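Local coordinates for putative cytochrome P450 hydroxylase (Chondromyces apiculatus DSM 436, PDB 6GMF), which is a heme-containing cytochrome P450 that probably acts as a monooxygenase on terpenes, at residues E272-Y276 and E277-Q281. Numbering follows the deposited sequence.
Sequences EVLRY and ESPAQ
Leu-274 and Tyr-276, in the last turn of helix 266-276, meet Ser-278 and Glu-277 where the chain leaves the helix. At the start of that turn, Glu-272 and Arg-275 form the ExxR pair of the P450 K helix. Arg-275 grips the carboxylate side-on, NE to OE1 of Glu-272 at 2.9 Å and NH2 to OE2 also at 2.9 Å; both oxygens lie close to the guanidinium plane, whereas the nitrogens stand above that of the carboxylate. Arg-328 adds a second salt bridge to Glu-272, and the carbonyls of Asn-312 and Pro-321 take NH1 of Arg-275. Val-273 O receives the final helical bond, from Glu-277 N at 2.8 Å (N-H...O 162°). Leu-274 O is met almost head-on by Ser-278 OG at 2.6 Å; the hydroxyl is brought there by a chi1 of -56°, which sets it beside its own backbone N. Because Asn-312 ND2 binds the same OG, an alanine in place of this serine would probably leave both Leu-274 O and the Asn-312 amide without their hydroxyl mate. At the end of the leucine, CD2 packs against Pro-279 CD at 4.1 Å. A water 2.9 Å from both Arg-275 O and Ser-278 N links the two, donating to the carbonyl and accepting from the N-H. Tyr-276 runs alongside Glu-277, its CD2 3.6 Å from the glutamate CG, with ring and carboxylate 86° apart. Beyond the helix end, the loop 277-281 leads toward strand 285-287: the Glu-277 carboxylate forms a salt bridge with Arg-383, Pro-279 touches the heme and Ser-240, and Val-273 and Leu-274 rest on the long helix 220-251.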
ATOM      1  N   GLU A 272     -10.128   7.173  -8.070  1.00 19.09           N
ATOM      2  CA  GLU A 272     -10.782   6.153  -8.885  1.00 21.35           C
ATOM      3  C   GLU A 272      -9.830   4.975  -9.123  1.00 19.92           C
ATOM      4  O   GLU A 272     -10.336   3.859  -9.228  1.00 22.89           O
ATOM      5  CB  GLU A 272     -11.417   6.720 -10.152  1.00 22.67           C
ATOM      6  CG  GLU A 272     -12.000   5.701 -11.118  1.00 22.10           C
ATOM      7  CD  GLU A 272     -13.198   4.905 -10.625  1.00 24.19           C
ATOM      8  OE1 GLU A 272     -13.487   4.969  -9.379  1.00 25.62           O
ATOM      9  OE2 GLU A 272     -13.912   4.312 -11.493  1.00 20.91           O
ATOM     10  N   VAL A 273      -8.496   5.185  -9.166  1.00 17.70           N
ATOM     11  CA  VAL A 273      -7.571   4.037  -9.253  1.00 17.23           C
ATOM     12  C   VAL A 273      -7.587   3.265  -7.931  1.00 16.13           C
ATOM     13  O   VAL A 273      -7.595   2.029  -7.941  1.00 15.66           O
ATOM     14  CB  VAL A 273      -6.149   4.523  -9.602  1.00 17.96           C
ATOM     15  CG1 VAL A 273      -5.134   3.399  -9.553  1.00 19.36           C
ATOM     16  CG2 VAL A 273      -6.152   5.187 -10.971  1.00 17.44           C
ATOM     17  N   LEU A 274      -7.612   3.972  -6.808  1.00 16.64           N
ATOM     18  CA  LEU A 274      -7.696   3.340  -5.505  1.00 16.66           C
ATOM     19  C   LEU A 274      -8.889   2.389  -5.445  1.00 17.23           C
ATOM     20  O   LEU A 274      -8.766   1.266  -4.957  1.00 18.13           O
ATOM     21  CB  LEU A 274      -7.747   4.364  -4.387  1.00 16.54           C
ATOM     22  CG  LEU A 274      -6.388   4.973  -4.056  1.00 17.27           C
ATOM     23  CD1 LEU A 274      -6.553   6.235  -3.271  1.00 17.58           C
ATOM     24  CD2 LEU A 274      -5.472   4.017  -3.315  1.00 18.16           C
ATOM     25  N   ARG A 275     -10.018   2.801  -6.017  1.00 16.41           N
ATOM     26  CA  ARG A 275     -11.213   1.976  -6.002  1.00 16.30           C
ATOM     27  C   ARG A 275     -11.108   0.866  -7.033  1.00 16.66           C
ATOM     28  O   ARG A 275     -11.430  -0.306  -6.734  1.00 18.44           O
ATOM     29  CB  ARG A 275     -12.468   2.812  -6.261  1.00 19.54           C
ATOM     30  CG  ARG A 275     -13.740   1.970  -6.211  1.00 18.18           C
ATOM     31  CD  ARG A 275     -14.860   2.523  -7.052  1.00 19.95           C
ATOM     32  NE  ARG A 275     -14.561   2.460  -8.462  1.00 17.38           N
ATOM     33  CZ  ARG A 275     -14.951   1.519  -9.277  1.00 18.83           C
ATOM     34  NH1 ARG A 275     -15.498   0.426  -8.749  1.00 18.37           N
ATOM     35  NH2 ARG A 275     -14.784   1.651 -10.597  1.00 19.38           N
ATOM     36  N   TYR A 276     -10.729   1.236  -8.260  1.00 17.84           N
ATOM     37  CA  TYR A 276     -10.793   0.351  -9.419  1.00 18.07           C
ATOM     38  C   TYR A 276      -9.727  -0.747  -9.377  1.00 17.77           C
ATOM     39  O   TYR A 276      -9.996  -1.896  -9.771  1.00 19.70           O
ATOM     40  CB  TYR A 276     -10.669   1.193 -10.690  1.00 20.04           C
ATOM     41  CG  TYR A 276     -10.778   0.438 -11.987  1.00 19.79           C
ATOM     42  CD1 TYR A 276     -11.992  -0.065 -12.427  1.00 22.28           C
ATOM     43  CD2 TYR A 276      -9.677   0.312 -12.826  1.00 20.32           C
ATOM     44  CE1 TYR A 276     -12.075  -0.760 -13.622  1.00 22.39           C
ATOM     45  CE2 TYR A 276      -9.755  -0.355 -14.031  1.00 22.04           C
ATOM     46  CZ  TYR A 276     -10.953  -0.908 -14.416  1.00 24.40           C
ATOM     47  OH  TYR A 276     -11.018  -1.530 -15.634  1.00 32.90           O
ATOM     48  N   GLU A 277      -8.486  -0.385  -9.010  1.00 17.58           N
ATOM     49  CA  GLU A 277      -7.378  -1.364  -8.983  1.00 17.95           C
ATOM     50  C   GLU A 277      -6.640  -1.200  -7.652  1.00 17.38           C
ATOM     51  O   GLU A 277      -5.525  -0.683  -7.598  1.00 17.95           O
ATOM     52  CB  GLU A 277      -6.406  -1.168 -10.148  1.00 20.24           C
ATOM     53  CG  GLU A 277      -6.908  -1.620 -11.477  1.00 22.19           C
ATOM     54  CD  GLU A 277      -6.802  -3.103 -11.745  1.00 26.34           C
ATOM     55  OE1 GLU A 277      -6.961  -3.488 -12.905  1.00 27.97           O
ATOM     56  OE2 GLU A 277      -6.581  -3.860 -10.791  1.00 24.04           O
ATOM     57  N   SER A 278      -7.350  -1.575  -6.578  1.00 16.32           N
ATOM     58  CA  SER A 278      -6.921  -1.350  -5.236  1.00 16.86           C
ATOM     59  C   SER A 278      -5.562  -1.989  -4.976  1.00 16.32           C
ATOM     60  O   SER A 278      -5.383  -3.185  -5.156  1.00 17.41           O
ATOM     61  CB  SER A 278      -7.904  -1.858  -4.236  1.00 16.66           C
ATOM     62  OG  SER A 278      -9.208  -1.291  -4.446  1.00 17.26           O
ATOM     63  N   PRO A 279      -4.526  -1.228  -4.609  1.00 16.58           N
ATOM     64  CA  PRO A 279      -3.205  -1.790  -4.385  1.00 15.52           C
ATOM     65  C   PRO A 279      -3.220  -2.958  -3.390  1.00 16.01           C
ATOM     66  O   PRO A 279      -2.652  -3.977  -3.708  1.00 16.41           O
ATOM     67  CB  PRO A 279      -2.384  -0.619  -3.888  1.00 15.66           C
ATOM     68  CG  PRO A 279      -2.983   0.558  -4.599  1.00 16.16           C
ATOM     69  CD  PRO A 279      -4.460   0.251  -4.654  1.00 15.62           C
ATOM     70  N   ALA A 280      -3.788  -2.720  -2.195  1.00 13.61           N
ATOM     71  CA  ALA A 280      -3.948  -3.773  -1.247  1.00 14.88           C
ATOM     72  C   ALA A 280      -5.282  -4.470  -1.550  1.00 15.55           C
ATOM     73  O   ALA A 280      -6.357  -3.903  -1.279  1.00 14.92           O
ATOM     74  CB  ALA A 280      -3.901  -3.224   0.139  1.00 14.63           C
ATOM     75  N   GLN A 281      -5.204  -5.667  -2.165  1.00 15.29           N
ATOM     76  CA  GLN A 281      -6.438  -6.291  -2.624  1.00 14.56           C
ATOM     77  C   GLN A 281      -7.233  -6.873  -1.456  1.00 15.04           C
ATOM     78  O   GLN A 281      -8.443  -6.991  -1.505  1.00 15.29           O
ATOM     79  CB  GLN A 281      -6.116  -7.378  -3.643  1.00 17.47           C
ATOM     80  CG  GLN A 281      -5.539  -6.806  -4.941  1.00 16.29           C
ATOM     81  CD  GLN A 281      -6.571  -6.555  -5.999  1.00 17.44           C
ATOM     82  OE1 GLN A 281      -6.811  -5.414  -6.443  1.00 19.88           O
ATOM     83  NE2 GLN A 281      -7.258  -7.616  -6.339  1.00 14.82           N
TER
HETATM   84  O   HOH W   1      -9.969  -2.812  -6.926  1.00 23.37           O
HETATM   85  O   HOH W   2      -9.697  -4.461 -14.605  1.00 38.28           O